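Local coordinates for protein peptidase, M20/M25/M40 family (Staphylococcus aureus, PDB 4EWT) that probably hydrolyses amide bonds of acylated amino acids or related substrates, as a two-manganese amidohydrolase of the M20/M25/M40 peptidase family, at residues Leu9-Arg21 against Asn367-Ala379. Numbering follows the deposited sequence.
Sequences LKSKEGKMIEIRR and NISEKSLLISAEA
Leu374 fits as a knob into the hole formed by Leu9, Lys10, Glu13 and Met16, where the N-terminal helices meet the C-terminal helix of the metal-binding domain. Its CG lies anti to the backbone N (chi1 178°), which carries the fork into the hole; of its two methyls, CD1 comes to 3.6 Å from Leu9 O and CD2 to 3.7 Å from Glu13 CD. Next to it the packing is tight and apolar. The extended Met16 chain brings its CE to 3.8 Å from Ala377 CB, and Leu373 CD1 rests 3.7 Å from Ile17 CG1; helix 105-120 backs Leu9 and Met16. The solvent side is looser: exposed Lys10 passes Glu378 by its methylenes, with Lys10 NZ still 5.2 Å from Glu378 OE2. At the other end a salt-bridge network takes over: Arg21 grips Glu370 side-on, its guanidinium 8° from the carboxylate plane. Arg21 NH2 donates to Glu370 OE1 at 2.7 Å and Arg21 NE to Glu370 OE2, each oxygen accepting through its syn lone pair. Arg20 NH1 instead meets Glu370 OE2 from above that plane at 3.0 Å; Arg20 NE makes a second salt bridge, to Asp106, the residue after the manganese ligand His105. Two arginines sharing one carboxylate should favour its ionised form and fix its rotation, joining an electrostatic tie to an apolar helix seam.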
# COMPACT_ATOMS: atom_id res chain seq x y z
N LEU A 9 -50.20 30.42 16.08
CA LEU A 9 -48.80 30.33 15.68
C LEU A 9 -48.49 31.30 14.55
O LEU A 9 -47.48 32.02 14.60
CB LEU A 9 -48.42 28.89 15.30
CG LEU A 9 -48.30 27.91 16.47
CD1 LEU A 9 -47.94 26.54 15.98
CD2 LEU A 9 -47.29 28.38 17.52
N LYS A 10 -49.34 31.35 13.55
CA LYS A 10 -49.15 32.32 12.50
C LYS A 10 -49.08 33.73 13.02
O LYS A 10 -48.31 34.49 12.56
CB LYS A 10 -50.24 32.22 11.46
CG LYS A 10 -50.24 30.94 10.74
CD LYS A 10 -51.51 30.70 10.03
CE LYS A 10 -51.25 30.34 8.61
NZ LYS A 10 -52.44 30.09 7.81
N SER A 11 -49.90 34.05 14.01
CA SER A 11 -49.94 35.41 14.59
C SER A 11 -48.71 35.76 15.43
O SER A 11 -48.47 36.93 15.73
CB SER A 11 -51.23 35.62 15.40
OG SER A 11 -51.14 35.00 16.68
N LYS A 12 -47.94 34.74 15.81
CA LYS A 12 -46.73 34.94 16.60
C LYS A 12 -45.46 34.72 15.78
O LYS A 12 -44.37 34.59 16.34
CB LYS A 12 -46.72 34.02 17.81
CG LYS A 12 -47.76 34.34 18.88
CD LYS A 12 -47.80 33.23 19.92
CE LYS A 12 -48.85 33.50 20.99
NZ LYS A 12 -48.84 32.43 22.04
N GLU A 13 -45.59 34.68 14.45
CA GLU A 13 -44.44 34.41 13.58
C GLU A 13 -43.36 35.46 13.80
O GLU A 13 -42.17 35.12 13.96
CB GLU A 13 -44.83 34.33 12.10
CG GLU A 13 -43.69 33.90 11.17
CD GLU A 13 -44.08 33.77 9.70
OE1 GLU A 13 -45.16 34.25 9.30
OE2 GLU A 13 -43.28 33.19 8.92
N GLY A 14 -43.78 36.73 13.85
CA GLY A 14 -42.89 37.87 14.09
C GLY A 14 -42.05 37.74 15.35
O GLY A 14 -40.87 38.13 15.37
N LYS A 15 -42.64 37.17 16.37
CA LYS A 15 -41.97 36.95 17.63
C LYS A 15 -40.87 35.87 17.52
O LYS A 15 -39.82 35.98 18.12
CB LYS A 15 -43.02 36.58 18.68
CG LYS A 15 -42.59 36.53 20.09
CD LYS A 15 -43.81 36.53 20.96
CE LYS A 15 -43.70 35.69 22.21
NZ LYS A 15 -43.55 36.39 23.51
N MET A 16 -41.15 34.80 16.79
CA MET A 16 -40.15 33.73 16.56
C MET A 16 -38.91 34.31 15.88
O MET A 16 -37.78 34.02 16.27
CB MET A 16 -40.71 32.62 15.68
CG MET A 16 -42.00 31.99 16.16
SD MET A 16 -42.58 30.75 14.99
CE MET A 16 -44.13 30.29 15.74
N ILE A 17 -39.16 35.13 14.87
CA ILE A 17 -38.12 35.74 14.05
C ILE A 17 -37.25 36.68 14.89
O ILE A 17 -36.02 36.58 14.87
CB ILE A 17 -38.73 36.43 12.81
CG1 ILE A 17 -39.31 35.37 11.87
CG2 ILE A 17 -37.70 37.30 12.09
CD1 ILE A 17 -40.30 35.90 10.85
N GLU A 18 -37.91 37.57 15.64
CA GLU A 18 -37.26 38.48 16.58
C GLU A 18 -36.42 37.73 17.62
O GLU A 18 -35.32 38.16 17.97
CB GLU A 18 -38.32 39.36 17.24
CG GLU A 18 -37.91 40.10 18.50
CD GLU A 18 -39.11 40.45 19.35
OE1 GLU A 18 -39.72 41.51 19.12
OE2 GLU A 18 -39.45 39.65 20.25
N ILE A 19 -36.93 36.60 18.11
CA ILE A 19 -36.20 35.79 19.08
C ILE A 19 -35.00 35.06 18.46
O ILE A 19 -33.94 34.98 19.08
CB ILE A 19 -37.14 34.82 19.85
CG1 ILE A 19 -38.04 35.62 20.82
CG2 ILE A 19 -36.33 33.77 20.61
CD1 ILE A 19 -39.25 34.83 21.35
N ARG A 20 -35.15 34.56 17.26
CA ARG A 20 -34.05 33.88 16.64
C ARG A 20 -32.87 34.84 16.48
O ARG A 20 -31.76 34.53 16.82
CB ARG A 20 -34.44 33.38 15.28
CG ARG A 20 -33.50 33.88 14.24
CD ARG A 20 -33.39 32.97 13.08
NE ARG A 20 -32.00 32.70 12.74
CZ ARG A 20 -31.41 33.07 11.62
NH1 ARG A 20 -32.06 33.75 10.72
NH2 ARG A 20 -30.15 32.77 11.41
N ARG A 21 -33.18 36.02 16.01
CA ARG A 21 -32.20 37.05 15.72
C ARG A 21 -31.44 37.50 16.95
O ARG A 21 -30.21 37.65 16.91
CB ARG A 21 -32.87 38.24 15.03
CG ARG A 21 -33.40 37.87 13.66
CD ARG A 21 -33.98 39.05 12.92
NE ARG A 21 -34.52 38.62 11.64
CZ ARG A 21 -34.85 39.43 10.64
NH1 ARG A 21 -34.69 40.74 10.75
NH2 ARG A 21 -35.33 38.91 9.51
N ASN A 367 -26.81 29.88 6.33
CA ASN A 367 -28.05 30.66 6.46
C ASN A 367 -29.28 29.84 6.10
O ASN A 367 -29.22 28.94 5.25
CB ASN A 367 -28.00 31.93 5.59
CG ASN A 367 -28.94 33.04 6.10
OD1 ASN A 367 -29.88 32.80 6.86
ND2 ASN A 367 -28.67 34.26 5.66
N ILE A 368 -30.39 30.15 6.77
CA ILE A 368 -31.65 29.45 6.57
C ILE A 368 -32.79 30.40 6.16
O ILE A 368 -32.74 31.60 6.47
CB ILE A 368 -32.05 28.66 7.85
CG1 ILE A 368 -32.13 29.61 9.06
CG2 ILE A 368 -31.08 27.51 8.10
CD1 ILE A 368 -32.45 28.94 10.39
N SER A 369 -33.77 29.88 5.47
CA SER A 369 -34.99 30.58 5.28
C SER A 369 -35.72 30.64 6.61
O SER A 369 -35.91 29.64 7.25
CB SER A 369 -35.84 29.84 4.30
OG SER A 369 -37.16 30.08 4.63
N GLU A 370 -36.12 31.84 7.01
CA GLU A 370 -36.70 32.05 8.34
C GLU A 370 -38.14 31.57 8.45
O GLU A 370 -38.73 31.60 9.55
CB GLU A 370 -36.56 33.51 8.77
CG GLU A 370 -35.17 33.85 9.31
CD GLU A 370 -35.04 35.29 9.78
OE1 GLU A 370 -35.41 36.21 9.03
OE2 GLU A 370 -34.54 35.50 10.91
N LYS A 371 -38.71 31.11 7.34
CA LYS A 371 -40.05 30.54 7.38
C LYS A 371 -40.04 29.06 7.77
O LYS A 371 -41.10 28.42 7.82
CB LYS A 371 -40.82 30.79 6.08
CG LYS A 371 -40.30 30.06 4.86
CD LYS A 371 -40.91 30.65 3.59
CE LYS A 371 -40.37 32.05 3.30
NZ LYS A 371 -41.19 32.75 2.26
N SER A 372 -38.85 28.53 8.04
CA SER A 372 -38.71 27.23 8.68
C SER A 372 -39.17 27.29 10.13
O SER A 372 -39.55 26.27 10.71
CB SER A 372 -37.25 26.75 8.63
OG SER A 372 -36.39 27.67 9.30
N LEU A 373 -39.14 28.49 10.73
CA LEU A 373 -39.55 28.68 12.13
C LEU A 373 -41.01 28.31 12.34
O LEU A 373 -41.33 27.48 13.19
CB LEU A 373 -39.30 30.13 12.59
CG LEU A 373 -37.87 30.61 12.83
CD1 LEU A 373 -37.81 32.12 12.90
CD2 LEU A 373 -37.28 30.01 14.10
N LEU A 374 -41.89 28.93 11.55
CA LEU A 374 -43.33 28.71 11.67
C LEU A 374 -43.70 27.27 11.33
O LEU A 374 -44.51 26.65 12.04
CB LEU A 374 -44.08 29.72 10.78
CG LEU A 374 -45.61 29.66 10.69
CD1 LEU A 374 -46.27 29.75 12.06
CD2 LEU A 374 -46.13 30.74 9.75
N ILE A 375 -43.10 26.74 10.26
CA ILE A 375 -43.35 25.36 9.82
C ILE A 375 -42.98 24.35 10.91
O ILE A 375 -43.70 23.37 11.11
CB ILE A 375 -42.60 25.04 8.51
CG1 ILE A 375 -43.18 25.86 7.35
CG2 ILE A 375 -42.66 23.55 8.18
CD1 ILE A 375 -42.35 25.77 6.05
N SER A 376 -41.88 24.59 11.62
CA SER A 376 -41.45 23.73 12.72
C SER A 376 -42.47 23.73 13.86
O SER A 376 -42.86 22.67 14.36
CB SER A 376 -40.08 24.15 13.22
OG SER A 376 -39.11 23.99 12.20
N ALA A 377 -42.90 24.93 14.26
CA ALA A 377 -43.90 25.06 15.32
C ALA A 377 -45.22 24.40 14.95
O ALA A 377 -45.79 23.66 15.76
CB ALA A 377 -44.10 26.53 15.69
N GLU A 378 -45.69 24.65 13.73
CA GLU A 378 -46.95 24.07 13.24
C GLU A 378 -46.88 22.54 13.23
O GLU A 378 -47.81 21.87 13.69
CB GLU A 378 -47.29 24.59 11.84
CG GLU A 378 -47.91 25.99 11.81
CD GLU A 378 -48.05 26.56 10.40
OE1 GLU A 378 -47.60 25.90 9.44
OE2 GLU A 378 -48.59 27.67 10.25
N ALA A 379 -45.77 22.01 12.72
CA ALA A 379 -45.54 20.57 12.67
C ALA A 379 -45.51 19.93 14.05
O ALA A 379 -46.25 18.98 14.32
CB ALA A 379 -44.26 20.28 11.93